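Local atomic coordinates of beta-fructofuranosidase (Arthrobacter, PDB entry 3WPU), a protein that belongs to the levansucrase/invertase family of enzymes, whose catalytic domains are built as five-bladed beta-propellers. Residues A[48-53]-A[397-402]; A[91-96]-A[118-123]; A[354-359]-A[366-371]; A[424-429]-A[483-488]. All blocks are in the same frame, centred on the assembly; numbering follows the deposited sequence. Where two conformers were deposited one is given.

The four contacts fall into two pairs that touch in the folded chain. Contacts 1 and 3 have centres about 13 Å apart and meet where Arg357 NH2 lies 2.8 Å from Phe401 O, a probable hydrogen bond. Contacts 2 and 4, also about 13 Å between centres, share a salt bridge: Arg121 NH2 to Asp483 OD1, 2.8 Å. Contacts 2 and 3 lie on opposite sides of the chain's centre, their own centres about 31 Å apart. The pairs approach most closely between contacts 3 and 4, whose nearest atoms are about 5 Å apart. A glycerol, probably from the crystallisation liquor, lies about 6 Å from the side chain of His356 in contact 3.

Contact 1 of 4, residues A[48-53]-A[397-402]; sequences ENSMPA and TNLNFL
Ser50 and Thr397 meet through the backbone: Ser50 N gives a nearly straight bond to Thr397 O, at 2.8 Å. The hydroxyl of the same serine accepts a bond from the backbone of Leu399, with Ser50 OG 2.9 Å from Leu399 N. Serine suits this place because its short side chain brings a polar atom right up to the neighbouring backbone; OG also shares a hydrogen bond with Ser40 OG. Asn49 OD1 serves both segments, lying 3.1 Å from Thr397 N, whose N-H points at it almost straight (172°), and also taking Met51 N of its own segment. The two donors come from opposite faces of the amide plane, and the side-chain swing that sets CG anti to the backbone nitrogen (chi1 -175°) places the oxygen between them. The other end of this amide, ND2, is satisfied by Thr56 OG1. Asn398 shapes the facing loop: its OD1 accepts Asn400 N at 2.9 Å, its ND2 is bonded to Ala44 O, and its backbone N to Gln413 OE1. The apolar part of the contact is small: SD of the bent Met51 chain touches Leu399 CD1 at 3.6 Å. The arrangement is that of two irregular loops, each shaped by an Asx turn, at Asn49 and Asn398; the Asn49 oxygen also bonds across to the other loop, and Asn398 begins a type I beta turn that runs to Phe401.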
loop_
_atom_site.group_PDB
_atom_site.type_symbol
_atom_site.label_atom_id
_atom_site.label_comp_id
_atom_site.label_asym_id
_atom_site.label_seq_id
_atom_site.Cartn_x
_atom_site.Cartn_y
_atom_site.Cartn_z
ATOM N N GLU A 48 -18.629 12.218 -16.241
ATOM C CA GLU A 48 -19.303 11.826 -15.016
ATOM C C GLU A 48 -18.863 10.422 -14.640
ATOM O O GLU A 48 -18.466 9.659 -15.505
ATOM C CB GLU A 48 -20.808 11.886 -15.190
ATOM C CG GLU A 48 -21.253 13.305 -15.543
ATOM C CD GLU A 48 -22.737 13.545 -15.387
ATOM O OE1 GLU A 48 -23.186 14.641 -15.823
ATOM O OE2 GLU A 48 -23.455 12.665 -14.855
ATOM N N ASN A 49 -18.885 10.129 -13.350
ATOM C CA ASN A 49 -18.598 8.782 -12.837
ATOM C C ASN A 49 -19.656 7.778 -13.292
ATOM O O ASN A 49 -20.853 8.061 -13.211
ATOM C CB ASN A 49 -18.584 8.867 -11.319
ATOM C CG ASN A 49 -18.176 7.577 -10.658
ATOM O OD1 ASN A 49 -17.428 6.779 -11.208
ATOM N ND2 ASN A 49 -18.651 7.395 -9.446
ATOM N N SER A 50 -19.209 6.610 -13.765
ATOM C CA SER A 50 -20.111 5.519 -14.139
ATOM C C SER A 50 -20.167 4.398 -13.103
ATOM O O SER A 50 -20.964 3.475 -13.269
ATOM C CB SER A 50 -19.729 4.918 -15.493
ATOM O OG SER A 50 -18.538 4.137 -15.451
ATOM N N MET A 51 -19.313 4.464 -12.088
ATOM C CA MET A 51 -19.205 3.379 -11.086
ATOM C C MET A 51 -20.110 3.680 -9.903
ATOM O O MET A 51 -20.476 4.838 -9.664
ATOM C CB MET A 51 -17.745 3.207 -10.626
ATOM C CG MET A 51 -16.760 2.887 -11.749
ATOM S SD MET A 51 -17.240 1.513 -12.809
ATOM C CE MET A 51 -16.973 0.090 -11.730
ATOM N N PRO A 52 -20.475 2.647 -9.135
ATOM C CA PRO A 52 -21.372 2.904 -8.013
ATOM C C PRO A 52 -20.704 3.765 -6.947
ATOM O O PRO A 52 -19.503 3.631 -6.678
ATOM C CB PRO A 52 -21.660 1.497 -7.465
ATOM C CG PRO A 52 -21.435 0.594 -8.628
ATOM C CD PRO A 52 -20.263 1.212 -9.338
ATOM N N ALA A 53 -21.480 4.660 -6.344
ATOM C CA ALA A 53 -20.936 5.612 -5.375
ATOM C C ALA A 53 -20.327 4.896 -4.175
ATOM O O ALA A 53 -19.312 5.338 -3.628
ATOM C CB ALA A 53 -22.014 6.589 -4.921
ATOM N N THR A 397 -14.655 7.467 -12.276
ATOM C CA THR A 397 -14.255 6.868 -13.534
ATOM C C THR A 397 -15.484 6.627 -14.395
ATOM O O THR A 397 -16.461 6.043 -13.936
ATOM C CB THR A 397 -13.595 5.472 -13.278
ATOM O OG1 THR A 397 -12.389 5.635 -12.534
ATOM C CG2 THR A 397 -13.273 4.752 -14.598
ATOM N N ASN A 398 -15.437 7.106 -15.644
ATOM C CA ASN A 398 -16.424 6.715 -16.627
ATOM C C ASN A 398 -15.875 5.637 -17.526
ATOM O O ASN A 398 -15.069 5.920 -18.414
ATOM C CB ASN A 398 -16.885 7.918 -17.476
ATOM C CG ASN A 398 -18.202 7.625 -18.200
ATOM O OD1 ASN A 398 -18.435 6.498 -18.630
ATOM N ND2 ASN A 398 -19.072 8.638 -18.328
ATOM N N LEU A 399 -16.304 4.388 -17.307
ATOM C CA LEU A 399 -15.776 3.267 -18.102
ATOM C C LEU A 399 -16.235 3.298 -19.550
ATOM O O LEU A 399 -15.670 2.587 -20.378
ATOM C CB LEU A 399 -16.103 1.907 -17.471
ATOM C CG LEU A 399 -15.366 1.556 -16.177
ATOM C CD1 LEU A 399 -15.800 0.154 -15.768
ATOM C CD2 LEU A 399 -13.852 1.641 -16.287
ATOM N N ASN A 400 -17.225 4.153 -19.857
ATOM C CA ASN A 400 -17.697 4.330 -21.221
ATOM C C ASN A 400 -16.765 5.180 -22.079
ATOM O O ASN A 400 -16.977 5.287 -23.284
ATOM C CB ASN A 400 -19.105 4.933 -21.242
ATOM C CG ASN A 400 -20.069 4.145 -20.383
ATOM O OD1 ASN A 400 -20.555 4.631 -19.355
ATOM N ND2 ASN A 400 -20.306 2.922 -20.771
ATOM N N PHE A 401 -15.731 5.756 -21.475
ATOM C CA PHE A 401 -14.739 6.550 -22.192
ATOM C C PHE A 401 -13.330 6.073 -21.874
ATOM O O PHE A 401 -13.086 5.403 -20.844
ATOM C CB PHE A 401 -14.922 8.036 -21.861
ATOM C CG PHE A 401 -16.260 8.569 -22.281
ATOM C CD1 PHE A 401 -16.478 8.938 -23.601
ATOM C CD2 PHE A 401 -17.302 8.662 -21.386
ATOM C CE1 PHE A 401 -17.715 9.396 -24.008
ATOM C CE2 PHE A 401 -18.540 9.127 -21.779
ATOM C CZ PHE A 401 -18.751 9.498 -23.095
ATOM N N LEU A 402 -12.417 6.351 -22.800
ATOM C CA LEU A 402 -11.020 5.982 -22.641
ATOM C C LEU A 402 -10.459 6.595 -21.344
ATOM O O LEU A 402 -10.871 7.672 -20.908
ATOM C CB LEU A 402 -10.194 6.442 -23.849
ATOM C CG LEU A 402 -10.588 5.842 -25.218
ATOM C CD1 LEU A 402 -9.707 6.432 -26.305
ATOM C CD2 LEU A 402 -10.461 4.329 -25.205
#

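Contact 2 of 4, residues A[91-96]-A[118-123]; sequences NGWEII and YFYRPA
Trp93 overlaps the ring of Tyr120 in an offset edge-to-face pair: the tyrosine turns its edge toward the six-membered ring of the indole, with the planes 87° apart and the centroids separated by 5.4 Å. Tyr120 CD1 does the touching, 3.6 Å from Trp93 CE3. The same end of the indole reaches Pro122, whose CD lies 4.0 Å from Trp93 CZ3, and Val214 of strand 213-226 packs against both aromatic side chains. Beneath these groups strands 93-102 and 115-122 run antiparallel. Glu94 with Arg121 and Ile96 with Phe119 are the hydrogen-bonded pairs, each with two backbone bonds. Proline is tolerated opposite Trp93 because that pair is non-hydrogen-bonded and asks no N-H of it. Strands consecutive in sequence and antiparallel in the sheet are the pattern from which the blades of this family's propeller are made. Gly92, at a positive phi of 92° that glycine adopts readily, ends the ladder by accepting Ala123 N. On the face opposite Tyr120, Arg121 grips Glu94 side-on. The chain of Arg121 runs extended from CG to NE, bringing Arg121 NE within 2.7 Å and NH2 within 3.0 Å of Glu94 OE1, which lies close to the guanidinium plane. NH2 has a second carboxylate in Asp483 and NH1 bonds to Gly134 O, while Glu94 OE2 accepts Ala486 N, so both buried groups have several polar partners, and the two carboxylates probably offset the nearby charge of Arg130. Further along this face Ile96 CG1 packs on Phe119 CB at 3.7 Å.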
loop_
_atom_site.group_PDB
_atom_site.type_symbol
_atom_site.label_atom_id
_atom_site.label_comp_id
_atom_site.label_asym_id
_atom_site.label_seq_id
_atom_site.Cartn_x
_atom_site.Cartn_y
_atom_site.Cartn_z
ATOM N N ASN A 91 7.233 8.904 21.557
ATOM C CA ASN A 91 7.505 10.041 22.418
ATOM C C ASN A 91 6.852 11.341 21.961
ATOM O O ASN A 91 7.476 12.392 21.959
ATOM C CB ASN A 91 9.007 10.170 22.631
ATOM C CG ASN A 91 9.549 9.054 23.502
ATOM O OD1 ASN A 91 8.827 8.134 23.848
ATOM N ND2 ASN A 91 10.818 9.133 23.857
ATOM N N GLY A 92 5.572 11.240 21.602
ATOM C CA GLY A 92 4.747 12.383 21.293
ATOM C C GLY A 92 4.708 12.781 19.841
ATOM O O GLY A 92 4.098 13.791 19.512
ATOM N N TRP A 93 5.330 11.994 18.967
ATOM C CA TRP A 93 5.415 12.353 17.537
ATOM C C TRP A 93 4.900 11.240 16.625
ATOM O O TRP A 93 5.381 10.100 16.700
ATOM C CB TRP A 93 6.859 12.633 17.142
ATOM C CG TRP A 93 7.476 13.764 17.861
ATOM C CD1 TRP A 93 8.249 13.697 18.978
ATOM C CD2 TRP A 93 7.404 15.148 17.498
ATOM N NE1 TRP A 93 8.652 14.949 19.350
ATOM C CE2 TRP A 93 8.145 15.864 18.456
ATOM C CE3 TRP A 93 6.760 15.855 16.483
ATOM C CZ2 TRP A 93 8.280 17.245 18.412
ATOM C CZ3 TRP A 93 6.898 17.233 16.441
ATOM C CH2 TRP A 93 7.651 17.912 17.389
ATOM N N GLU A 94 3.945 11.575 15.759
ATOM C CA GLU A 94 3.538 10.663 14.673
ATOM C C GLU A 94 4.671 10.750 13.641
ATOM O O GLU A 94 5.186 11.842 13.395
ATOM C CB GLU A 94 2.211 11.065 14.040
ATOM C CG GLU A 94 1.025 10.877 14.957
ATOM C CD GLU A 94 -0.307 11.198 14.332
ATOM O OE1 GLU A 94 -0.374 11.908 13.294
ATOM O OE2 GLU A 94 -1.323 10.760 14.913
ATOM N N ILE A 95 5.033 9.604 13.052
ATOM C CA ILE A 95 6.141 9.472 12.120
ATOM C C ILE A 95 5.658 8.649 10.924
ATOM O O ILE A 95 5.079 7.571 11.086
ATOM C CB ILE A 95 7.351 8.746 12.761
ATOM C CG1 ILE A 95 7.953 9.579 13.892
ATOM C CG2 ILE A 95 8.405 8.417 11.698
ATOM C CD1 ILE A 95 8.842 8.784 14.816
ATOM N N ILE A 96 5.884 9.181 9.727
ATOM C CA ILE A 96 5.591 8.453 8.484
ATOM C C ILE A 96 6.817 8.415 7.589
ATOM O O ILE A 96 7.719 9.274 7.688
ATOM C CB ILE A 96 4.398 9.039 7.727
ATOM C CG1 ILE A 96 4.692 10.487 7.332
ATOM C CG2 ILE A 96 3.127 8.884 8.565
ATOM C CD1 ILE A 96 3.624 11.147 6.477
ATOM N N TYR A 118 11.201 10.904 5.434
ATOM C CA TYR A 118 10.245 10.797 6.527
ATOM C C TYR A 118 9.673 12.132 6.929
ATOM O O TYR A 118 10.266 13.178 6.664
ATOM C CB TYR A 118 10.852 10.067 7.726
ATOM C CG TYR A 118 11.941 10.829 8.473
ATOM C CD1 TYR A 118 11.657 11.447 9.687
ATOM C CD2 TYR A 118 13.239 10.902 7.995
ATOM C CE1 TYR A 118 12.625 12.133 10.386
ATOM C CE2 TYR A 118 14.226 11.600 8.702
ATOM C CZ TYR A 118 13.897 12.189 9.912
ATOM O OH TYR A 118 14.819 12.882 10.675
ATOM N N PHE A 119 8.483 12.090 7.525
ATOM C CA PHE A 119 7.816 13.284 8.036
ATOM C C PHE A 119 7.417 12.995 9.473
ATOM O O PHE A 119 7.285 11.827 9.866
ATOM C CB PHE A 119 6.559 13.625 7.234
ATOM C CG PHE A 119 6.786 14.057 5.797
ATOM C CD1 PHE A 119 6.787 15.405 5.474
ATOM C CD2 PHE A 119 6.925 13.131 4.778
ATOM C CE1 PHE A 119 6.939 15.821 4.156
ATOM C CE2 PHE A 119 7.074 13.536 3.457
ATOM C CZ PHE A 119 7.102 14.892 3.156
ATOM N N TYR A 120 7.213 14.048 10.258
ATOM C CA TYR A 120 6.708 13.911 11.619
ATOM C C TYR A 120 5.815 15.082 12.007
ATOM O O TYR A 120 5.873 16.180 11.394
ATOM C CB TYR A 120 7.857 13.740 12.601
ATOM C CG TYR A 120 8.856 14.868 12.607
ATOM C CD1 TYR A 120 8.692 15.959 13.447
ATOM C CD2 TYR A 120 9.992 14.816 11.793
ATOM C CE1 TYR A 120 9.623 16.987 13.464
ATOM C CE2 TYR A 120 10.913 15.844 11.794
ATOM C CZ TYR A 120 10.735 16.907 12.634
ATOM O OH TYR A 120 11.683 17.921 12.629
ATOM N N ARG A 121 4.949 14.842 12.980
ATOM C CA ARG A 121 4.073 15.887 13.506
ATOM C C ARG A 121 3.648 15.498 14.908
ATOM O O ARG A 121 3.711 14.323 15.267
ATOM C CB ARG A 121 2.855 16.110 12.604
ATOM C CG ARG A 121 1.830 14.993 12.640
ATOM C CD ARG A 121 0.682 15.219 11.664
ATOM N NE ARG A 121 -0.265 14.101 11.727
ATOM C CZ ARG A 121 -1.381 14.014 11.016
ATOM N NH1 ARG A 121 -1.731 14.971 10.169
ATOM N NH2 ARG A 121 -2.135 12.939 11.128
ATOM N N PRO A 122 3.202 16.475 15.700
ATOM C CA PRO A 122 2.754 16.159 17.056
ATOM C C PRO A 122 1.589 15.158 17.071
ATOM O O PRO A 122 0.643 15.258 16.285
ATOM C CB PRO A 122 2.291 17.515 17.592
ATOM C CG PRO A 122 3.052 18.517 16.783
ATOM C CD PRO A 122 3.089 17.910 15.408
ATOM N N ALA A 123 1.676 14.197 17.975
ATOM C CA ALA A 123 0.620 13.235 18.191
ATOM C C ALA A 123 -0.587 13.867 18.917
ATOM O O ALA A 123 -0.463 14.890 19.601
ATOM C CB ALA A 123 1.160 12.055 18.999
#

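Contact 3 of 4, residues A[354-359]-A[366-371]; sequences ISHRGT and GPEGVY
A beta hairpin formed by strands 348-355 and 369-375 brings segments 354-359 and 366-371 together where the strands meet the connecting loop. Ser355 and Gly369 are a hydrogen-bonded antiparallel pair, Ser355 N to Gly369 O and Gly369 N to Ser355 O both measuring 3.0 Å. Gly369 has a positive phi of 142°, a shape that glycine, lacking a CB, adopts readily. Beside it, Ile354 CD1 touches Val370 CG2 at 3.9 Å. Past the last bridge, a turn about the CB-CG bond of Glu368 (chi2 -89°) folds the carboxylate back so that its two oxygens serve different donors. His356 ND1 reaches OE1 of Glu368 at 2.7 Å on the syn side, the oxygen lying near the imidazole plane. Arg357 N meets OE2 of Glu368 at 2.9 Å from above the carboxylate plane, and a water links the same oxygen to Gly358 N. The His356 ring also stacks on Tyr421, which probably helps to hold its orientation. Arg357 lays CG against Gly366 O, buried here without a polar partner, while its NE pairs with Asp365 and NH2 with Phe401 O. The arrangement is an antiparallel hairpin of a propeller sheet, with a histidine-carboxylate hydrogen bond at its neck.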
loop_
_atom_site.group_PDB
_atom_site.type_symbol
_atom_site.label_atom_id
_atom_site.label_comp_id
_atom_site.label_asym_id
_atom_site.label_seq_id
_atom_site.Cartn_x
_atom_site.Cartn_y
_atom_site.Cartn_z
ATOM N N ILE A 354 -3.666 -2.571 -4.962
ATOM C CA ILE A 354 -3.923 -1.394 -5.801
ATOM C C ILE A 354 -3.635 -1.735 -7.251
ATOM O O ILE A 354 -2.643 -2.404 -7.524
ATOM C CB ILE A 354 -2.978 -0.246 -5.372
ATOM C CG1 ILE A 354 -2.848 -0.169 -3.825
ATOM C CG2 ILE A 354 -3.449 1.054 -5.989
ATOM C CD1 ILE A 354 -4.140 -0.013 -3.075
ATOM N N SER A 355 -4.434 -1.202 -8.199
ATOM C CA SER A 355 -4.181 -1.422 -9.611
ATOM C C SER A 355 -4.547 -0.197 -10.425
ATOM O O SER A 355 -5.385 0.598 -10.003
ATOM C CB SER A 355 -4.972 -2.609 -10.131
ATOM O OG SER A 355 -4.359 -3.163 -11.266
ATOM N N HIS A 356 -3.927 -0.099 -11.590
ATOM C CA HIS A 356 -4.212 0.968 -12.557
ATOM C C HIS A 356 -5.246 0.478 -13.564
ATOM O O HIS A 356 -5.363 -0.711 -13.828
ATOM C CB HIS A 356 -2.959 1.314 -13.329
ATOM C CG HIS A 356 -1.900 2.001 -12.519
ATOM N ND1 HIS A 356 -2.090 3.217 -11.903
ATOM C CD2 HIS A 356 -0.626 1.638 -12.249
ATOM C CE1 HIS A 356 -0.967 3.586 -11.313
ATOM N NE2 HIS A 356 -0.074 2.628 -11.484
ATOM N N ARG A 357 -5.966 1.402 -14.196
ATOM C CA ARG A 357 -6.906 1.020 -15.232
ATOM C C ARG A 357 -6.179 0.425 -16.433
ATOM O O ARG A 357 -6.618 -0.595 -16.987
ATOM C CB ARG A 357 -7.731 2.229 -15.679
ATOM C CG ARG A 357 -8.672 1.911 -16.822
ATOM C CD ARG A 357 -9.754 2.972 -16.998
ATOM N NE ARG A 357 -10.715 2.591 -18.030
ATOM C CZ ARG A 357 -11.573 3.433 -18.612
ATOM N NH1 ARG A 357 -11.627 4.712 -18.261
ATOM N NH2 ARG A 357 -12.398 2.990 -19.551
ATOM N N GLY A 358 -5.093 1.078 -16.854
ATOM C CA GLY A 358 -4.328 0.641 -18.045
ATOM C C GLY A 358 -3.642 -0.717 -17.970
ATOM O O GLY A 358 -3.228 -1.263 -18.991
ATOM N N THR A 359 -3.491 -1.260 -16.771
ATOM C CA THR A 359 -2.850 -2.538 -16.590
ATOM C C THR A 359 -3.821 -3.707 -16.711
ATOM O O THR A 359 -3.387 -4.849 -16.681
ATOM C CB THR A 359 -2.159 -2.603 -15.219
ATOM O OG1 THR A 359 -3.078 -2.162 -14.224
ATOM C CG2 THR A 359 -0.939 -1.728 -15.188
ATOM N N GLY A 366 -11.454 -1.400 -15.583
ATOM C CA GLY A 366 -11.872 -1.010 -14.247
ATOM C C GLY A 366 -11.182 0.269 -13.827
ATOM O O GLY A 366 -10.219 0.685 -14.470
ATOM N N PRO A 367 -11.632 0.858 -12.709
ATOM C CA PRO A 367 -11.030 2.100 -12.244
ATOM C C PRO A 367 -9.646 1.922 -11.659
ATOM O O PRO A 367 -9.292 0.846 -11.147
ATOM C CB PRO A 367 -11.998 2.571 -11.145
ATOM C CG PRO A 367 -12.688 1.331 -10.679
ATOM C CD PRO A 367 -12.766 0.426 -11.861
ATOM N N GLU A 368 -8.882 2.996 -11.645
ATOM C CA GLU A 368 -7.716 3.078 -10.760
ATOM C C GLU A 368 -8.151 2.916 -9.313
ATOM O O GLU A 368 -9.193 3.451 -8.943
ATOM C CB GLU A 368 -7.106 4.472 -10.845
ATOM C CG GLU A 368 -6.612 4.872 -12.227
ATOM C CD GLU A 368 -5.168 4.476 -12.511
ATOM O OE1 GLU A 368 -4.298 4.685 -11.664
ATOM O OE2 GLU A 368 -4.878 3.992 -13.615
ATOM N N GLY A 369 -7.412 2.177 -8.483
ATOM C CA GLY A 369 -7.678 2.220 -7.053
ATOM C C GLY A 369 -7.554 0.901 -6.335
ATOM O O GLY A 369 -6.785 0.038 -6.750
ATOM N N VAL A 370 -8.312 0.791 -5.260
ATOM C CA VAL A 370 -8.187 -0.337 -4.341
ATOM C C VAL A 370 -9.079 -1.489 -4.732
ATOM O O VAL A 370 -10.302 -1.344 -4.828
ATOM C CB VAL A 370 -8.578 0.074 -2.887
ATOM C CG1 VAL A 370 -8.357 -1.113 -1.948
ATOM C CG2 VAL A 370 -7.801 1.302 -2.445
ATOM N N TYR A 371 -8.460 -2.661 -4.816
ATOM C CA TYR A 371 -9.152 -3.916 -5.027
ATOM C C TYR A 371 -8.934 -4.729 -3.771
ATOM O O TYR A 371 -7.917 -4.563 -3.091
ATOM C CB TYR A 371 -8.632 -4.599 -6.304
ATOM C CG TYR A 371 -9.079 -3.812 -7.521
ATOM C CD1 TYR A 371 -8.383 -2.696 -7.930
ATOM C CD2 TYR A 371 -10.257 -4.144 -8.184
ATOM C CE1 TYR A 371 -8.802 -1.945 -9.017
ATOM C CE2 TYR A 371 -10.696 -3.394 -9.264
ATOM C CZ TYR A 371 -9.991 -2.281 -9.650
ATOM O OH TYR A 371 -10.469 -1.563 -10.742
HETATM O O HOH W 1 -4.267 3.744 -16.209
#

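Contact 4 of 4, residues A[424-429]-A[483-488]; sequences YVMPGG and DIPANK
The two backbones pass at a distance: the nearest CA pairs, Met426 with Ile484 and Pro427 with Asn487, are each 8.0 Å apart, and no hydrogen bond crosses between them. Segment 424-429 leaves strand 423-425 and turns through Gly428 and Gly429, both at positive phi, toward strand 430-434; segment 483-488 is an irregular run leading into strand 488-493. Met426 spans the gap. Its chain is extended at chi2 (-172°) and then bends at the thioether, bringing Met426 SD 3.9 Å from Ile484 CG2, while Met426 CE lies 3.5 Å from Asp483 O and 3.9 Å from Pro485 CD. A long, flexible, unbranched side chain suits this place, since it can cross both Ile484 and Pro485 at about a right angle. The carbonyl of Asp483 is bonded to Thr453 OG1, and its carboxylate pairs with Arg121. At the other end Pro427 CG approaches Asn487 OD1 to 3.9 Å; that amide is held by Gln87 N and Asn86 OD1, so it meets the proline as a fixed surface. Gln87 itself packs on both Met426 and Pro427. With the Asp483 carboxylate and the Asn487 amide bonded elsewhere, the attraction across this contact probably comes mainly from dispersion between the methionine and Ile484 and Pro485.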
loop_
_atom_site.group_PDB
_atom_site.type_symbol
_atom_site.label_atom_id
_atom_site.label_comp_id
_atom_site.label_asym_id
_atom_site.label_seq_id
_atom_site.Cartn_x
_atom_site.Cartn_y
_atom_site.Cartn_z
ATOM N N TYR A 424 -3.530 3.050 1.041
ATOM C CA TYR A 424 -3.146 2.200 2.159
ATOM C C TYR A 424 -4.268 2.243 3.169
ATOM O O TYR A 424 -4.685 3.318 3.599
ATOM C CB TYR A 424 -1.831 2.720 2.756
ATOM C CG TYR A 424 -1.398 1.911 3.951
ATOM C CD1 TYR A 424 -0.711 0.716 3.797
ATOM C CD2 TYR A 424 -1.710 2.338 5.225
ATOM C CE1 TYR A 424 -0.365 -0.062 4.887
ATOM C CE2 TYR A 424 -1.350 1.578 6.335
ATOM C CZ TYR A 424 -0.671 0.405 6.172
ATOM O OH TYR A 424 -0.286 -0.377 7.264
ATOM N N VAL A 425 -4.760 1.051 3.554
ATOM C CA VAL A 425 -5.887 0.924 4.473
ATOM C C VAL A 425 -5.369 0.840 5.915
ATOM O O VAL A 425 -4.562 -0.029 6.246
ATOM C CB VAL A 425 -6.746 -0.329 4.151
ATOM C CG1 VAL A 425 -8.002 -0.317 4.994
ATOM C CG2 VAL A 425 -7.083 -0.368 2.656
ATOM N N MET A 426 -5.858 1.764 6.734
ATOM C CA MET A 426 -5.436 1.979 8.100
ATOM C C MET A 426 -6.510 1.458 9.034
ATOM O O MET A 426 -7.636 1.177 8.616
ATOM C CB MET A 426 -5.240 3.480 8.331
ATOM C CG MET A 426 -4.284 4.073 7.327
ATOM S SD MET A 426 -3.772 5.786 7.611
ATOM C CE MET A 426 -5.332 6.637 7.336
ATOM N N PRO A 427 -6.184 1.368 10.327
ATOM C CA PRO A 427 -7.181 0.884 11.274
ATOM C C PRO A 427 -8.493 1.677 11.222
ATOM O O PRO A 427 -8.496 2.909 10.987
ATOM C CB PRO A 427 -6.467 1.036 12.617
ATOM C CG PRO A 427 -5.023 0.861 12.264
ATOM C CD PRO A 427 -4.892 1.646 10.981
ATOM N N GLY A 428 -9.599 0.942 11.352
ATOM C CA GLY A 428 -10.934 1.516 11.265
ATOM C C GLY A 428 -11.391 1.851 9.856
ATOM O O GLY A 428 -12.372 2.566 9.676
ATOM N N GLY A 429 -10.694 1.324 8.858
ATOM C CA GLY A 429 -11.085 1.504 7.476
ATOM C C GLY A 429 -10.767 2.858 6.921
ATOM O O GLY A 429 -11.276 3.190 5.857
ATOM N N ASP A 483 -3.864 12.879 6.515
ATOM C CA ASP A 483 -4.105 12.407 7.861
ATOM C C ASP A 483 -3.755 10.917 7.976
ATOM O O ASP A 483 -4.467 10.058 7.452
ATOM C CB ASP A 483 -5.564 12.659 8.264
ATOM C CG ASP A 483 -5.819 12.387 9.733
ATOM O OD1 ASP A 483 -4.854 12.432 10.521
ATOM O OD2 ASP A 483 -7.003 12.170 10.100
ATOM N N ILE A 484 -2.672 10.626 8.690
ATOM C CA ILE A 484 -2.233 9.266 8.948
ATOM C C ILE A 484 -2.107 9.101 10.479
ATOM O O ILE A 484 -1.029 9.264 11.059
ATOM C CB ILE A 484 -0.921 8.972 8.204
ATOM C CG1 ILE A 484 -1.159 9.115 6.696
ATOM C CG2 ILE A 484 -0.422 7.574 8.572
ATOM C CD1 ILE A 484 0.009 8.762 5.808
ATOM N N PRO A 485 -3.231 8.857 11.134
ATOM C CA PRO A 485 -3.251 8.972 12.584
ATOM C C PRO A 485 -2.712 7.749 13.313
ATOM O O PRO A 485 -2.946 6.604 12.898
ATOM C CB PRO A 485 -4.752 9.144 12.887
ATOM C CG PRO A 485 -5.439 8.456 11.786
ATOM C CD PRO A 485 -4.569 8.591 10.576
ATOM N N ALA A 486 -2.053 7.985 14.441
ATOM C CA ALA A 486 -1.562 6.901 15.297
ATOM C C ALA A 486 -2.671 6.501 16.263
ATOM O O ALA A 486 -3.308 7.372 16.854
ATOM C CB ALA A 486 -0.333 7.354 16.059
ATOM N N ASN A 487 -2.902 5.197 16.417
ATOM C CA ASN A 487 -3.821 4.697 17.443
ATOM C C ASN A 487 -3.089 4.030 18.602
ATOM O O ASN A 487 -3.715 3.637 19.586
ATOM C CB ASN A 487 -4.870 3.748 16.837
ATOM C CG ASN A 487 -4.254 2.519 16.221
ATOM O OD1 ASN A 487 -3.427 2.617 15.307
ATOM N ND2 ASN A 487 -4.650 1.347 16.703
ATOM N N LYS A 488 -1.769 3.938 18.509
ATOM C CA LYS A 488 -0.947 3.490 19.633
ATOM C C LYS A 488 0.175 4.496 19.820
ATOM O O LYS A 488 0.627 5.122 18.871
ATOM C CB LYS A 488 -0.373 2.102 19.392
ATOM C CG LYS A 488 -1.422 1.017 19.234
ATOM C CD LYS A 488 -2.189 0.731 20.514
ATOM C CE LYS A 488 -3.103 -0.474 20.338
ATOM N NZ LYS A 488 -4.033 -0.633 21.496
#